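Local coordinates for protein isoflavone reductase (Medicago sativa, PDB 2GAS) that reduces 2'-hydroxyisoflavones such as 2'-hydroxyformononetin to chiral isoflavanones with NADPH, giving the penultimate intermediate of the alfalfa phytoalexin (-)-medicarpin, at residues N219-Q223 against N224-A228; A187-E191 against A192-T196. All blocks are in the same frame, centred on the assembly; numbering follows the deposited sequence.

In the fold
Both contacts are threonine N-caps at strand-to-helix junctions of one small mixed sheet, in which strands 185-189 and 220-222 run antiparallel as neighbours. Interaction 2 comes first along the chain and lies nearer its centre; the centres of the two are about 17 Å apart. Y188 joins them: its O is 3.0 Å from N219 ND2, a probable hydrogen bond, and its ring atom CE1 packs 4.0 Å from V226 CG2. Interaction 2 probably borders the cofactor site, the side chain of E191 being about 4 Å from that of I14 in the inferred NADP(+)-binding loop; that of V194 is about 11 Å from K133, the inferred proton acceptor. Interaction 1 lies away from these sites.

Interaction 1: residues N219-Q223 against N224-A228; sequences NYLTQ and NEVIA
A capping box formed by T222 and E225 starts helix 223-234 directly after strand 220-222, an edge strand of the small mixed sheet. The strand and the first helical turn are nearly perpendicular. T222 is the N-cap: its OG1 accepts from E225 N at 3.0 Å. E225 returns the bond, its OE2 accepting from T222 N at 2.8 Å along a nearly straight N-H...O line (167°). The donor meets OE2 on the anti side, 31° out of the carboxylate plane. E225 can reach back because CG stands beside its own backbone N (chi1 -73°) and the chain is extended beyond it. On the way CG passes 3.2 Å from T222 OG1, so the two capping side chains lie against each other. The same OE2 also makes a salt bridge with K185 of the neighbouring strand, whose NZ bonds Y220 O as well; this positive charge probably favours an ionised E225.

The backbone continues the helix with V226 N bonding T222 O and I227 N bonding Q223 O. Q223 starts away from the turn, but its chain bends at chi2 and leaves OE1 3.9 Å from V226 CB, while NE2 donates to L163 O. The I227 side chain crosses it at a slant, CD1 lying 4.0 Å from Q223 CG. On the strand side an apolar contact bridges the junction: L221 points toward the helix and sets its CB 3.9 Å from V226 CG2.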
# COMPACT_ATOMS: atom_id res chain seq x y z
N ASN A 219 10.20 1.82 -12.81
CA ASN A 219 10.38 1.69 -11.36
C ASN A 219 10.58 0.24 -10.94
O ASN A 219 10.56 -0.07 -9.75
CB ASN A 219 9.17 2.27 -10.62
CG ASN A 219 9.05 3.77 -10.79
OD1 ASN A 219 9.86 4.40 -11.47
ND2 ASN A 219 8.04 4.36 -10.16
N TYR A 220 10.75 -0.64 -11.93
CA TYR A 220 10.97 -2.06 -11.68
C TYR A 220 12.49 -2.16 -11.71
O TYR A 220 13.09 -2.27 -12.77
CB TYR A 220 10.34 -2.87 -12.81
CG TYR A 220 10.18 -4.34 -12.51
CD1 TYR A 220 9.41 -4.77 -11.43
CD2 TYR A 220 10.77 -5.30 -13.33
CE1 TYR A 220 9.24 -6.13 -11.18
CE2 TYR A 220 10.60 -6.66 -13.09
CZ TYR A 220 9.83 -7.07 -12.01
OH TYR A 220 9.66 -8.41 -11.76
N LEU A 221 13.10 -2.12 -10.52
CA LEU A 221 14.55 -2.09 -10.42
C LEU A 221 15.15 -2.99 -9.35
O LEU A 221 14.57 -3.16 -8.28
CB LEU A 221 14.99 -0.66 -10.12
CG LEU A 221 14.48 0.45 -11.04
CD1 LEU A 221 14.57 1.80 -10.33
CD2 LEU A 221 15.28 0.46 -12.33
N THR A 222 16.32 -3.54 -9.64
CA THR A 222 17.02 -4.37 -8.67
C THR A 222 17.70 -3.40 -7.70
O THR A 222 17.83 -2.22 -8.02
CB THR A 222 18.11 -5.23 -9.33
OG1 THR A 222 19.14 -4.37 -9.83
CG2 THR A 222 17.52 -6.03 -10.48
N GLN A 223 18.13 -3.88 -6.54
CA GLN A 223 18.79 -2.98 -5.60
C GLN A 223 20.06 -2.39 -6.22
O GLN A 223 20.41 -1.24 -5.97
CB GLN A 223 19.11 -3.70 -4.29
CG GLN A 223 19.69 -2.78 -3.22
CD GLN A 223 18.69 -1.77 -2.68
OE1 GLN A 223 17.65 -1.50 -3.30
NE2 GLN A 223 19.01 -1.19 -1.53
N ASN A 224 20.75 -3.19 -7.03
CA ASN A 224 21.98 -2.71 -7.68
C ASN A 224 21.62 -1.58 -8.64
O ASN A 224 22.37 -0.61 -8.77
CB ASN A 224 22.66 -3.85 -8.44
CG ASN A 224 23.42 -4.80 -7.53
OD1 ASN A 224 23.75 -5.92 -7.92
ND2 ASN A 224 23.70 -4.35 -6.31
N GLU A 225 20.49 -1.71 -9.32
CA GLU A 225 20.05 -0.67 -10.26
C GLU A 225 19.63 0.59 -9.51
O GLU A 225 19.89 1.70 -9.97
CB GLU A 225 18.90 -1.21 -11.12
CG GLU A 225 19.36 -2.22 -12.16
CD GLU A 225 18.23 -2.93 -12.87
OE1 GLU A 225 18.46 -3.45 -13.98
OE2 GLU A 225 17.11 -2.98 -12.32
N VAL A 226 19.00 0.42 -8.35
CA VAL A 226 18.58 1.56 -7.53
C VAL A 226 19.82 2.33 -7.07
O VAL A 226 19.90 3.56 -7.19
CB VAL A 226 17.79 1.09 -6.27
CG1 VAL A 226 17.66 2.23 -5.27
CG2 VAL A 226 16.40 0.59 -6.68
N ILE A 227 20.80 1.60 -6.55
CA ILE A 227 22.04 2.20 -6.07
C ILE A 227 22.79 2.92 -7.20
O ILE A 227 23.31 4.02 -7.00
CB ILE A 227 22.95 1.13 -5.43
CG1 ILE A 227 22.30 0.62 -4.13
CG2 ILE A 227 24.33 1.69 -5.14
CD1 ILE A 227 23.00 -0.57 -3.51
N ALA A 228 22.86 2.31 -8.38
CA ALA A 228 23.54 2.93 -9.51
C ALA A 228 22.82 4.22 -9.91
O ALA A 228 23.46 5.21 -10.28
CB ALA A 228 23.60 1.96 -10.69

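Interaction 2: residues A187-E191 against A192-T196; sequences AYVTE and ADVGT
T190 is the N-cap of helix 191-202, at the point where strand 185-189 of the small mixed sheet passes into the helix. Its OG1 sits between the backbone N and the carbonyl carbon (chi1 68°), which aims it at the first turn, where it accepts from D193 N at 3.1 Å. D193 folds back over the cap, its CG 3.2 Å from T190 OG1. Its carboxylate reaches the T190 backbone through a water, which accepts from T190 N and donates to D193 OD1 at 2.7 Å; T297 N is a second partner of OD1. Replacing T190 by a valine would probably leave D193 N without its side-chain acceptor and weaken the start of the helix. E191 curls at chi2 (71°) and its OE2 takes a hydrogen bond from G157 N, while its side chain lies beside I14 of the inferred NADP(+)-binding loop. V194 N bonds T190 O and G195 N bonds E191 O, completing the turn. One residue before the cap, V189 points toward the helix, CG2 resting 3.6 Å from D193 CB. The valine side chains of V189 and V194 meet at about a right angle, with V189 CG1 tightly packed 3.4 Å from V194 CG2.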
# COMPACT_ATOMS: atom_id res chain seq x y z
N ALA A 187 9.61 -3.44 -7.00
CA ALA A 187 8.67 -2.53 -7.67
C ALA A 187 8.37 -1.36 -6.74
O ALA A 187 7.90 -1.56 -5.62
CB ALA A 187 7.39 -3.27 -8.04
N TYR A 188 8.65 -0.14 -7.20
CA TYR A 188 8.44 1.07 -6.41
C TYR A 188 7.39 2.01 -6.98
O TYR A 188 7.27 2.16 -8.20
CB TYR A 188 9.76 1.83 -6.27
CG TYR A 188 10.87 0.99 -5.67
CD1 TYR A 188 11.70 0.23 -6.49
CD2 TYR A 188 11.06 0.93 -4.30
CE1 TYR A 188 12.69 -0.59 -5.95
CE2 TYR A 188 12.05 0.11 -3.74
CZ TYR A 188 12.86 -0.64 -4.58
OH TYR A 188 13.83 -1.46 -4.03
N VAL A 189 6.64 2.66 -6.10
CA VAL A 189 5.59 3.59 -6.50
C VAL A 189 5.36 4.61 -5.39
O VAL A 189 5.43 4.28 -4.21
CB VAL A 189 4.28 2.80 -6.80
CG1 VAL A 189 3.82 2.05 -5.56
CG2 VAL A 189 3.19 3.75 -7.29
N THR A 190 5.10 5.86 -5.76
CA THR A 190 4.87 6.88 -4.75
C THR A 190 3.48 6.71 -4.14
O THR A 190 2.60 6.11 -4.75
CB THR A 190 4.96 8.32 -5.33
OG1 THR A 190 3.87 8.55 -6.22
CG2 THR A 190 6.27 8.50 -6.08
N GLU A 191 3.30 7.23 -2.93
CA GLU A 191 2.00 7.13 -2.26
C GLU A 191 0.94 7.84 -3.09
O GLU A 191 -0.18 7.34 -3.24
CB GLU A 191 2.05 7.75 -0.86
CG GLU A 191 2.97 7.03 0.14
CD GLU A 191 4.44 7.21 -0.17
OE1 GLU A 191 4.83 8.33 -0.56
OE2 GLU A 191 5.21 6.25 -0.02
N ALA A 192 1.28 8.99 -3.65
CA ALA A 192 0.34 9.74 -4.47
C ALA A 192 -0.15 8.88 -5.64
O ALA A 192 -1.35 8.83 -5.93
CB ALA A 192 0.99 11.02 -4.99
N ASP A 193 0.78 8.22 -6.31
CA ASP A 193 0.44 7.38 -7.45
C ASP A 193 -0.39 6.17 -7.04
O ASP A 193 -1.24 5.71 -7.81
CB ASP A 193 1.71 6.95 -8.20
CG ASP A 193 2.31 8.07 -9.03
OD1 ASP A 193 3.44 7.89 -9.53
OD2 ASP A 193 1.65 9.13 -9.19
N VAL A 194 -0.14 5.64 -5.85
CA VAL A 194 -0.95 4.51 -5.40
C VAL A 194 -2.39 5.01 -5.28
O VAL A 194 -3.33 4.28 -5.60
CB VAL A 194 -0.45 3.96 -4.05
CG1 VAL A 194 -1.45 2.97 -3.47
CG2 VAL A 194 0.89 3.26 -4.27
N GLY A 195 -2.56 6.25 -4.85
CA GLY A 195 -3.90 6.79 -4.75
C GLY A 195 -4.55 6.81 -6.13
O GLY A 195 -5.68 6.37 -6.33
N THR A 196 -3.81 7.31 -7.10
CA THR A 196 -4.32 7.39 -8.46
C THR A 196 -4.71 6.03 -9.03
O THR A 196 -5.81 5.88 -9.58
CB THR A 196 -3.30 8.07 -9.37
OG1 THR A 196 -3.03 9.38 -8.84
CG2 THR A 196 -3.84 8.20 -10.79
O HOH W 1 5.41 6.23 -8.71
O HOH W 2 3.64 10.67 -2.76